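Local coordinates for tyrosine-protein kinase receptor torso (Bombyx mori, PDB 5AOQ) that binds prothoracicotropic hormone through its extracellular part and activates MAPK signalling, helping to initiate metamorphosis, probably by inducing ecdysone production, at residues Tyr155-Gly167 and Val228-Pro242. Sequence-based numbering, arbitrary orientation.
With NAG (2-acetamido-2-deoxy-beta-D-glucopyranose), chain E; NAG (2-acetamido-2-deoxy-beta-D-glucopyranose), chain B.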
ATOM      1  N   TYR A 155      14.006  -3.549 -32.258  1.00 75.98           N
ATOM      2  CA  TYR A 155      14.582  -3.422 -30.925  1.00 76.82           C
ATOM      3  C   TYR A 155      13.948  -2.245 -30.182  1.00 74.14           C
ATOM      4  O   TYR A 155      14.118  -2.102 -28.971  1.00 74.88           O
ATOM      5  CB  TYR A 155      16.100  -3.239 -31.014  1.00 77.87           C
ATOM      6  CG  TYR A 155      16.843  -3.541 -29.729  1.00 80.15           C
ATOM      7  CD1 TYR A 155      17.240  -4.838 -29.426  1.00 83.72           C
ATOM      8  CD2 TYR A 155      17.150  -2.534 -28.823  1.00 79.08           C
ATOM      9  CE1 TYR A 155      17.921  -5.123 -28.258  1.00 86.15           C
ATOM     10  CE2 TYR A 155      17.831  -2.811 -27.651  1.00 81.57           C
ATOM     11  CZ  TYR A 155      18.212  -4.108 -27.374  1.00 85.11           C
ATOM     12  OH  TYR A 155      18.890  -4.391 -26.209  1.00 87.91           O
ATOM     13  N   ASN A 156      13.219  -1.406 -30.915  1.00 70.70           N
ATOM     14  CA  ASN A 156      12.558  -0.241 -30.329  1.00 68.16           C
ATOM     15  C   ASN A 156      11.293   0.170 -31.079  1.00 66.02           C
ATOM     16  O   ASN A 156      11.350   0.519 -32.253  1.00 64.82           O
ATOM     17  CB  ASN A 156      13.527   0.942 -30.289  1.00 66.70           C
ATOM     18  CG  ASN A 156      13.045   2.063 -29.387  1.00 64.87           C
ATOM     19  OD1 ASN A 156      11.878   2.451 -29.426  1.00 63.21           O
ATOM     20  ND2 ASN A 156      13.949   2.595 -28.572  1.00 65.46           N
ATOM     21  N   VAL A 157      10.158   0.157 -30.387  1.00 76.78           N
ATOM     22  CA  VAL A 157       8.880   0.481 -31.013  1.00 75.19           C
ATOM     23  C   VAL A 157       8.768   1.978 -31.308  1.00 72.40           C
ATOM     24  O   VAL A 157       9.225   2.808 -30.525  1.00 70.42           O
ATOM     25  CB  VAL A 157       7.686   0.046 -30.123  1.00 75.58           C
ATOM     26  CG1 VAL A 157       7.613  -1.469 -30.011  1.00 78.92           C
ATOM     27  CG2 VAL A 157       7.756   0.695 -28.740  1.00 75.33           C
ATOM     28  N   THR A 158       8.178   2.309 -32.454  1.00 59.72           N
ATOM     29  CA  THR A 158       7.995   3.700 -32.871  1.00 56.96           C
ATOM     30  C   THR A 158       6.508   4.028 -32.872  1.00 55.97           C
ATOM     31  O   THR A 158       5.703   3.317 -33.476  1.00 56.99           O
ATOM     32  CB  THR A 158       8.595   3.976 -34.260  1.00 56.41           C
ATOM     33  OG1 THR A 158       8.025   3.079 -35.222  1.00 57.73           O
ATOM     34  CG2 THR A 158      10.107   3.803 -34.230  1.00 57.49           C
ATOM     35  N   GLN A 159       6.157   5.115 -32.196  1.00 86.97           N
ATOM     36  CA  GLN A 159       4.772   5.400 -31.843  1.00 85.43           C
ATOM     37  C   GLN A 159       4.180   6.568 -32.621  1.00 83.68           C
ATOM     38  O   GLN A 159       4.795   7.630 -32.729  1.00 81.41           O
ATOM     39  CB  GLN A 159       4.677   5.697 -30.346  1.00 83.12           C
ATOM     40  CG  GLN A 159       5.578   4.825 -29.486  1.00 84.63           C
ATOM     41  CD  GLN A 159       5.553   5.221 -28.026  1.00 83.09           C
ATOM     42  OE1 GLN A 159       4.821   6.127 -27.627  1.00 80.79           O
ATOM     43  NE2 GLN A 159       6.367   4.550 -27.219  1.00 84.65           N
ATOM     44  N   GLU A 160       2.985   6.356 -33.163  1.00 66.76           N
ATOM     45  CA  GLU A 160       2.203   7.439 -33.745  1.00 64.97           C
ATOM     46  C   GLU A 160       1.026   7.710 -32.819  1.00 65.11           C
ATOM     47  O   GLU A 160       0.613   6.838 -32.053  1.00 67.01           O
ATOM     48  CB  GLU A 160       1.727   7.088 -35.157  1.00 65.81           C
ATOM     49  CG  GLU A 160       0.626   6.041 -35.220  1.00 67.97           C
ATOM     50  CD  GLU A 160       0.207   5.725 -36.645  1.00 69.49           C
ATOM     51  OE1 GLU A 160       1.020   5.943 -37.569  1.00 70.32           O
ATOM     52  OE2 GLU A 160      -0.937   5.262 -36.842  1.00 69.98           O
ATOM     53  N   PHE A 161       0.491   8.921 -32.894  1.00 48.36           N
ATOM     54  CA  PHE A 161      -0.564   9.347 -31.985  1.00 48.52           C
ATOM     55  C   PHE A 161      -1.499  10.351 -32.640  1.00 47.23           C
ATOM     56  O   PHE A 161      -1.091  11.116 -33.515  1.00 45.66           O
ATOM     57  CB  PHE A 161       0.061   9.947 -30.727  1.00 48.08           C
ATOM     58  CG  PHE A 161       1.265  10.795 -31.006  1.00 46.37           C
ATOM     59  CD1 PHE A 161       1.130  12.137 -31.305  1.00 44.52           C
ATOM     60  CD2 PHE A 161       2.536  10.244 -30.984  1.00 46.92           C
ATOM     61  CE1 PHE A 161       2.237  12.919 -31.569  1.00 43.31           C
ATOM     62  CE2 PHE A 161       3.645  11.020 -31.251  1.00 45.73           C
ATOM     63  CZ  PHE A 161       3.497  12.359 -31.542  1.00 43.96           C
ATOM     64  N   LYS A 162      -2.755  10.342 -32.206  1.00 48.20           N
ATOM     65  CA  LYS A 162      -3.755  11.278 -32.704  1.00 47.36           C
ATOM     66  C   LYS A 162      -4.547  11.853 -31.541  1.00 47.74           C
ATOM     67  O   LYS A 162      -4.720  11.193 -30.514  1.00 49.47           O
ATOM     68  CB  LYS A 162      -4.695  10.596 -33.699  1.00 48.82           C
ATOM     69  CG  LYS A 162      -4.031  10.184 -35.001  1.00 48.66           C
ATOM     70  CD  LYS A 162      -5.019   9.493 -35.927  1.00 50.62           C
ATOM     71  CE  LYS A 162      -4.396   9.189 -37.280  1.00 50.74           C
ATOM     72  NZ  LYS A 162      -5.324   8.432 -38.167  1.00 53.16           N
ATOM     73  N   TYR A 163      -5.023  13.083 -31.708  1.00 46.41           N
ATOM     74  CA  TYR A 163      -5.776  13.763 -30.663  1.00 46.87           C
ATOM     75  C   TYR A 163      -7.112  14.257 -31.185  1.00 47.26           C
ATOM     76  O   TYR A 163      -7.264  14.542 -32.373  1.00 46.44           O
ATOM     77  CB  TYR A 163      -4.969  14.935 -30.109  1.00 45.16           C
ATOM     78  CG  TYR A 163      -3.570  14.543 -29.712  1.00 44.87           C
ATOM     79  CD1 TYR A 163      -3.302  14.040 -28.447  1.00 46.40           C
ATOM     80  CD2 TYR A 163      -2.518  14.662 -30.606  1.00 43.43           C
ATOM     81  CE1 TYR A 163      -2.025  13.675 -28.083  1.00 46.43           C
ATOM     82  CE2 TYR A 163      -1.238  14.300 -30.251  1.00 43.45           C
ATOM     83  CZ  TYR A 163      -0.997  13.807 -28.989  1.00 44.92           C
ATOM     84  OH  TYR A 163       0.279  13.442 -28.631  1.00 45.23           O
ATOM     85  N   ILE A 164      -8.078  14.354 -30.279  1.00 48.84           N
ATOM     86  CA  ILE A 164      -9.386  14.892 -30.606  1.00 49.57           C
ATOM     87  C   ILE A 164      -9.857  15.777 -29.461  1.00 50.03           C
ATOM     88  O   ILE A 164      -9.919  15.346 -28.305  1.00 51.72           O
ATOM     89  CB  ILE A 164     -10.412  13.770 -30.874  1.00 52.28           C
ATOM     90  CG1 ILE A 164      -9.951  12.918 -32.061  1.00 52.12           C
ATOM     91  CG2 ILE A 164     -11.796  14.360 -31.137  1.00 53.42           C
ATOM     92  CD1 ILE A 164     -10.839  11.731 -32.373  1.00 55.07           C
ATOM     93  N   ILE A 165     -10.169  17.024 -29.796  1.00 48.76           N
ATOM     94  CA  ILE A 165     -10.713  17.967 -28.833  1.00 49.38           C
ATOM     95  C   ILE A 165     -12.231  17.851 -28.808  1.00 51.77           C
ATOM     96  O   ILE A 165     -12.863  17.635 -29.843  1.00 52.09           O
ATOM     97  CB  ILE A 165     -10.295  19.420 -29.157  1.00 47.15           C
ATOM     98  CG1 ILE A 165     -10.778  20.362 -28.055  1.00 48.10           C
ATOM     99  CG2 ILE A 165     -10.831  19.856 -30.522  1.00 46.37           C
ATOM    100  CD1 ILE A 165     -10.200  21.763 -28.139  1.00 46.25           C
ATOM    101  N   LEU A 166     -12.804  17.989 -27.617  1.00 54.03           N
ATOM    102  CA  LEU A 166     -14.242  17.843 -27.419  1.00 56.87           C
ATOM    103  C   LEU A 166     -14.781  18.995 -26.583  1.00 57.65           C
ATOM    104  O   LEU A 166     -14.117  19.466 -25.657  1.00 57.25           O
ATOM    105  CB  LEU A 166     -14.566  16.504 -26.754  1.00 59.83           C
ATOM    106  CG  LEU A 166     -14.041  15.264 -27.480  1.00 59.57           C
ATOM    107  CD1 LEU A 166     -14.199  14.027 -26.612  1.00 62.62           C
ATOM    108  CD2 LEU A 166     -14.754  15.078 -28.813  1.00 59.75           C
ATOM    109  N   GLY A 167     -15.993  19.431 -26.916  1.00 69.52           N
ATOM    110  CA  GLY A 167     -16.612  20.579 -26.282  1.00 73.37           C
ATOM    111  C   GLY A 167     -17.765  20.190 -25.377  1.00 72.84           C
ATOM    112  O   GLY A 167     -18.703  19.509 -25.789  1.00 72.77           O
ATOM    113  N   VAL A 228       6.484   2.803 -23.203  1.00 49.39           N
ATOM    114  CA  VAL A 228       5.910   1.559 -23.709  1.00 48.56           C
ATOM    115  C   VAL A 228       6.870   0.395 -23.478  1.00 51.11           C
ATOM    116  O   VAL A 228       7.918   0.300 -24.120  1.00 51.49           O
ATOM    117  CB  VAL A 228       5.576   1.656 -25.215  1.00 45.40           C
ATOM    118  CG1 VAL A 228       5.046   0.325 -25.743  1.00 44.67           C
ATOM    119  CG2 VAL A 228       4.565   2.765 -25.463  1.00 43.21           C
ATOM    120  N   LYS A 229       6.496  -0.482 -22.553  1.00 53.86           N
ATOM    121  CA  LYS A 229       7.263  -1.685 -22.253  1.00 56.65           C
ATOM    122  C   LYS A 229       6.738  -2.863 -23.066  1.00 55.25           C
ATOM    123  O   LYS A 229       5.543  -3.172 -23.024  1.00 54.01           O
ATOM    124  CB  LYS A 229       7.195  -2.000 -20.757  1.00 60.19           C
ATOM    125  CG  LYS A 229       7.901  -3.286 -20.339  1.00 63.62           C
ATOM    126  CD  LYS A 229       9.409  -3.174 -20.479  1.00 65.65           C
ATOM    127  CE  LYS A 229      10.094  -4.481 -20.119  1.00 69.30           C
ATOM    128  NZ  LYS A 229      11.576  -4.350 -20.083  1.00 72.09           N
ATOM    129  N   GLY A 230       7.634  -3.512 -23.805  1.00 54.92           N
ATOM    130  CA  GLY A 230       7.274  -4.660 -24.617  1.00 53.76           C
ATOM    131  C   GLY A 230       8.367  -5.711 -24.646  1.00 56.49           C
ATOM    132  O   GLY A 230       9.339  -5.632 -23.892  1.00 59.72           O
ATOM    133  N   ILE A 231       8.208  -6.692 -25.529  1.00 63.65           N
ATOM    134  CA  ILE A 231       9.162  -7.791 -25.652  1.00 65.71           C
ATOM    135  C   ILE A 231      10.567  -7.279 -25.950  1.00 66.67           C
ATOM    136  O   ILE A 231      11.558  -7.888 -25.544  1.00 68.50           O
ATOM    137  CB  ILE A 231       8.737  -8.780 -26.763  1.00 66.00           C
ATOM    138  CG1 ILE A 231       9.723  -9.950 -26.845  1.00 68.29           C
ATOM    139  CG2 ILE A 231       8.650  -8.070 -28.106  1.00 64.95           C
ATOM    140  CD1 ILE A 231       9.276 -11.073 -27.759  1.00 68.85           C
ATOM    141  N   HIS A 232      10.645  -6.153 -26.651  1.00 65.54           N
ATOM    142  CA  HIS A 232      11.926  -5.577 -27.042  1.00 66.42           C
ATOM    143  C   HIS A 232      12.445  -4.597 -25.993  1.00 66.34           C
ATOM    144  O   HIS A 232      13.452  -3.922 -26.211  1.00 66.93           O
ATOM    145  CB  HIS A 232      11.798  -4.885 -28.398  1.00 65.52           C
ATOM    146  CG  HIS A 232      11.276  -5.780 -29.478  1.00 65.62           C
ATOM    147  ND1 HIS A 232      12.018  -6.812 -30.011  1.00 67.38           N
ATOM    148  CD2 HIS A 232      10.088  -5.797 -30.127  1.00 64.27           C
ATOM    149  CE1 HIS A 232      11.307  -7.429 -30.938  1.00 67.11           C
ATOM    150  NE2 HIS A 232      10.133  -6.832 -31.027  1.00 65.23           N
ATOM    151  N   GLY A 233      11.751  -4.520 -24.860  1.00 65.71           N
ATOM    152  CA  GLY A 233      12.174  -3.676 -23.758  1.00 65.75           C
ATOM    153  C   GLY A 233      11.319  -2.434 -23.611  1.00 63.80           C
ATOM    154  O   GLY A 233      10.200  -2.372 -24.122  1.00 62.37           O
ATOM    155  N   THR A 234      11.854  -1.445 -22.901  1.00 63.83           N
ATOM    156  CA  THR A 234      11.141  -0.201 -22.647  1.00 62.19           C
ATOM    157  C   THR A 234      11.448   0.834 -23.720  1.00 61.56           C
ATOM    158  O   THR A 234      12.599   1.002 -24.123  1.00 62.69           O
ATOM    159  CB  THR A 234      11.507   0.392 -21.272  1.00 62.61           C
ATOM    160  OG1 THR A 234      11.308  -0.593 -20.251  1.00 63.49           O
ATOM    161  CG2 THR A 234      10.656   1.620 -20.968  1.00 60.95           C
ATOM    162  N   THR A 235      10.405   1.517 -24.179  1.00 63.27           N
ATOM    163  CA  THR A 235      10.555   2.631 -25.103  1.00 62.65           C
ATOM    164  C   THR A 235       9.944   3.889 -24.508  1.00 61.41           C
ATOM    165  O   THR A 235       8.721   4.032 -24.447  1.00 60.06           O
ATOM    166  CB  THR A 235       9.896   2.340 -26.462  1.00 61.94           C
ATOM    167  OG1 THR A 235      10.553   1.231 -27.087  1.00 63.24           O
ATOM    168  CG2 THR A 235       9.987   3.558 -27.374  1.00 61.39           C
ATOM    169  N   LYS A 236      10.809   4.793 -24.061  1.00 65.13           N
ATOM    170  CA  LYS A 236      10.372   6.076 -23.535  1.00 64.17           C
ATOM    171  C   LYS A 236      10.158   7.036 -24.696  1.00 63.44           C
ATOM    172  O   LYS A 236      11.022   7.180 -25.563  1.00 64.28           O
ATOM    173  CB  LYS A 236      11.390   6.633 -22.541  1.00 65.24           C
ATOM    174  CG  LYS A 236      11.882   5.603 -21.535  1.00 66.46           C
ATOM    175  CD  LYS A 236      12.569   6.263 -20.351  1.00 67.26           C
ATOM    176  CE  LYS A 236      13.187   5.235 -19.417  1.00 68.76           C
ATOM    177  NZ  LYS A 236      14.536   4.800 -19.868  1.00 70.42           N
ATOM    178  N   HIS A 237       9.002   7.689 -24.707  1.00 55.47           N
ATOM    179  CA  HIS A 237       8.585   8.502 -25.841  1.00 54.74           C
ATOM    180  C   HIS A 237       7.963   9.819 -25.393  1.00 53.81           C
ATOM    181  O   HIS A 237       6.813   9.857 -24.956  1.00 52.68           O
ATOM    182  CB  HIS A 237       7.593   7.716 -26.701  1.00 53.94           C
ATOM    183  CG  HIS A 237       6.971   8.518 -27.799  1.00 53.15           C
ATOM    184  ND1 HIS A 237       7.621   8.792 -28.984  1.00 53.86           N
ATOM    185  CD2 HIS A 237       5.755   9.106 -27.893  1.00 51.85           C
ATOM    186  CE1 HIS A 237       6.832   9.514 -29.759  1.00 53.05           C
ATOM    187  NE2 HIS A 237       5.693   9.717 -29.121  1.00 51.81           N
ATOM    188  N   LYS A 238       8.740  10.895 -25.488  1.00 54.41           N
ATOM    189  CA  LYS A 238       8.238  12.224 -25.168  1.00 53.72           C
ATOM    190  C   LYS A 238       7.356  12.734 -26.300  1.00 52.83           C
ATOM    191  O   LYS A 238       7.574  12.399 -27.466  1.00 53.16           O
ATOM    192  CB  LYS A 238       9.388  13.203 -24.922  1.00 54.83           C
ATOM    193  CG  LYS A 238      10.189  12.927 -23.661  1.00 55.73           C
ATOM    194  CD  LYS A 238      11.264  13.983 -23.456  1.00 56.83           C
ATOM    195  CE  LYS A 238      12.052  13.738 -22.179  1.00 57.82           C
ATOM    196  NZ  LYS A 238      13.118  14.757 -21.975  1.00 58.99           N
ATOM    197  N   TYR A 239       6.359  13.539 -25.952  1.00 51.80           N
ATOM    198  CA  TYR A 239       5.473  14.126 -26.951  1.00 51.03           C
ATOM    199  C   TYR A 239       4.700  15.296 -26.357  1.00 50.31           C
ATOM    200  O   TYR A 239       4.379  15.296 -25.172  1.00 49.95           O
ATOM    201  CB  TYR A 239       4.510  13.068 -27.495  1.00 50.20           C
ATOM    202  CG  TYR A 239       3.482  12.602 -26.488  1.00 49.23           C
ATOM    203  CD1 TYR A 239       3.767  11.567 -25.607  1.00 49.55           C
ATOM    204  CD2 TYR A 239       2.229  13.193 -26.417  1.00 48.13           C
ATOM    205  CE1 TYR A 239       2.836  11.137 -24.686  1.00 48.83           C
ATOM    206  CE2 TYR A 239       1.290  12.768 -25.500  1.00 47.35           C
ATOM    207  CZ  TYR A 239       1.600  11.741 -24.636  1.00 47.72           C
ATOM    208  OH  TYR A 239       0.667  11.312 -23.720  1.00 47.12           O
ATOM    209  N   LYS A 240       4.397  16.284 -27.194  1.00 50.22           N
ATOM    210  CA  LYS A 240       3.692  17.483 -26.755  1.00 49.70           C
ATOM    211  C   LYS A 240       2.299  17.532 -27.376  1.00 48.61           C
ATOM    212  O   LYS A 240       2.135  17.277 -28.568  1.00 48.65           O
ATOM    213  CB  LYS A 240       4.493  18.733 -27.128  1.00 50.72           C
ATOM    214  CG  LYS A 240       3.955  20.029 -26.541  1.00 50.47           C
ATOM    215  CD  LYS A 240       4.806  21.216 -26.967  1.00 51.68           C
ATOM    216  CE  LYS A 240       4.320  22.516 -26.344  1.00 51.60           C
ATOM    217  NZ  LYS A 240       4.421  22.498 -24.859  1.00 51.46           N
ATOM    218  N   THR A 241       1.299  17.864 -26.566  1.00 47.74           N
ATOM    219  CA  THR A 241      -0.069  17.978 -27.059  1.00 46.76           C
ATOM    220  C   THR A 241      -0.208  19.216 -27.941  1.00 47.10           C
ATOM    221  O   THR A 241       0.362  20.263 -27.636  1.00 47.78           O
ATOM    222  CB  THR A 241      -1.088  18.053 -25.907  1.00 45.89           C
ATOM    223  OG1 THR A 241      -0.779  19.164 -25.058  1.00 46.29           O
ATOM    224  CG2 THR A 241      -1.068  16.769 -25.089  1.00 45.67           C
ATOM    225  N   PRO A 242      -0.967  19.100 -29.043  1.00 46.74           N
ATOM    226  CA  PRO A 242      -1.024  20.180 -30.035  1.00 47.31           C
ATOM    227  C   PRO A 242      -1.646  21.466 -29.499  1.00 47.17           C
ATOM    228  O   PRO A 242      -2.303  21.457 -28.458  1.00 46.42           O
ATOM    229  CB  PRO A 242      -1.893  19.586 -31.147  1.00 46.84           C
ATOM    230  CG  PRO A 242      -2.745  18.582 -30.462  1.00 45.71           C
ATOM    231  CD  PRO A 242      -1.887  17.999 -29.379  1.00 45.87           C
TER
HETATM  232  C1  NAG E   1       9.077  -0.105 -35.994  1.00107.70           C
HETATM  233  C2  NAG E   1       9.963  -1.256 -35.518  1.00107.81           C
HETATM  234  C3  NAG E   1      11.385  -0.757 -35.253  1.00104.23           C
HETATM  235  C4  NAG E   1      11.928   0.038 -36.437  1.00103.27           C
HETATM  236  C5  NAG E   1      10.922   1.087 -36.906  1.00103.74           C
HETATM  237  C6  NAG E   1      11.328   1.771 -38.193  1.00103.99           C
HETATM  238  C7  NAG E   1       8.861  -3.084 -34.285  1.00112.09           C
HETATM  239  C8  NAG E   1       8.362  -3.544 -32.947  1.00112.38           C
HETATM  240  N2  NAG E   1       9.413  -1.868 -34.310  1.00108.43           N
HETATM  241  O3  NAG E   1      12.233  -1.868 -34.986  1.00105.27           O
HETATM  242  O4  NAG E   1      13.104   0.733 -36.034  1.00 99.60           O
HETATM  243  O5  NAG E   1       9.649   0.475 -37.149  1.00107.51           O
HETATM  244  O6  NAG E   1      12.536   1.242 -38.722  1.00103.52           O
HETATM  245  O7  NAG E   1       8.757  -3.777 -35.289  1.00115.48           O
HETATM  246  C1  NAG B   2      14.335   0.074 -36.393  1.00111.02           C
HETATM  247  C2  NAG B   2      15.354   1.131 -36.790  1.00107.87           C
HETATM  248  C3  NAG B   2      16.653   0.463 -37.219  1.00107.92           C
HETATM  249  C4  NAG B   2      17.157  -0.462 -36.118  1.00108.42           C
HETATM  250  C5  NAG B   2      16.060  -1.432 -35.671  1.00111.71           C
HETATM  251  C6  NAG B   2      16.454  -2.231 -34.450  1.00112.61           C
HETATM  252  C7  NAG B   2      15.154   3.284 -37.962  1.00105.96           C
HETATM  253  C8  NAG B   2      14.530   4.016 -39.112  1.00107.77           C
HETATM  254  N2  NAG B   2      14.841   1.988 -37.849  1.00108.36           N
HETATM  255  O3  NAG B   2      17.631   1.456 -37.505  1.00104.82           O
HETATM  256  O4  NAG B   2      18.270  -1.213 -36.592  1.00109.55           O
HETATM  257  O5  NAG B   2      14.862  -0.718 -35.327  1.00111.04           O
HETATM  258  O6  NAG B   2      15.423  -3.130 -34.060  1.00115.88           O
HETATM  259  O7  NAG B   2      15.909   3.842 -37.169  1.00103.06           O
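Gln159 lies against His237 where the two sheets of the second fibronectin type III domain, the hormone-binding one, face each other as a beta sandwich. Strand 159-167 edges one sheet and strand 233-240 the other; their axes are 9.6 Å apart and run at a slant in roughly the same direction, so side chains rather than main-chain bonds join them. CB of Gln159 sits over the centre of the His237 imidazole, a CH-pi contact at 4.2 Å, and the extended chain runs on in the opposite sense to the histidine, bringing NE2 to Val228 CG2. The amide is tilted against the imidazole plane. The His237 ring, swung away from its own backbone N (chi1 173°), meets the Phe161 ring border to border, neither lying over the other's face, with the planes inclined at 53°. One face of Phe161 takes CB of Tyr239, whose hydroxyl is hydrogen-bonded to Asn193. Further along, Pro242 CD lies over the Tyr163 ring, 3.9 Å from its centroid, while Tyr239 CD2 comes up at the hydroxyl end of Tyr163, near the ring plane and closest to OH. At the other end, beside the N-linked glycan, Val157 CG2 packs 4.1 Å from Val228 CG1. There Val157 N makes a weak, bent hydrogen bond to Thr235 OG1, 136° at the hydrogen.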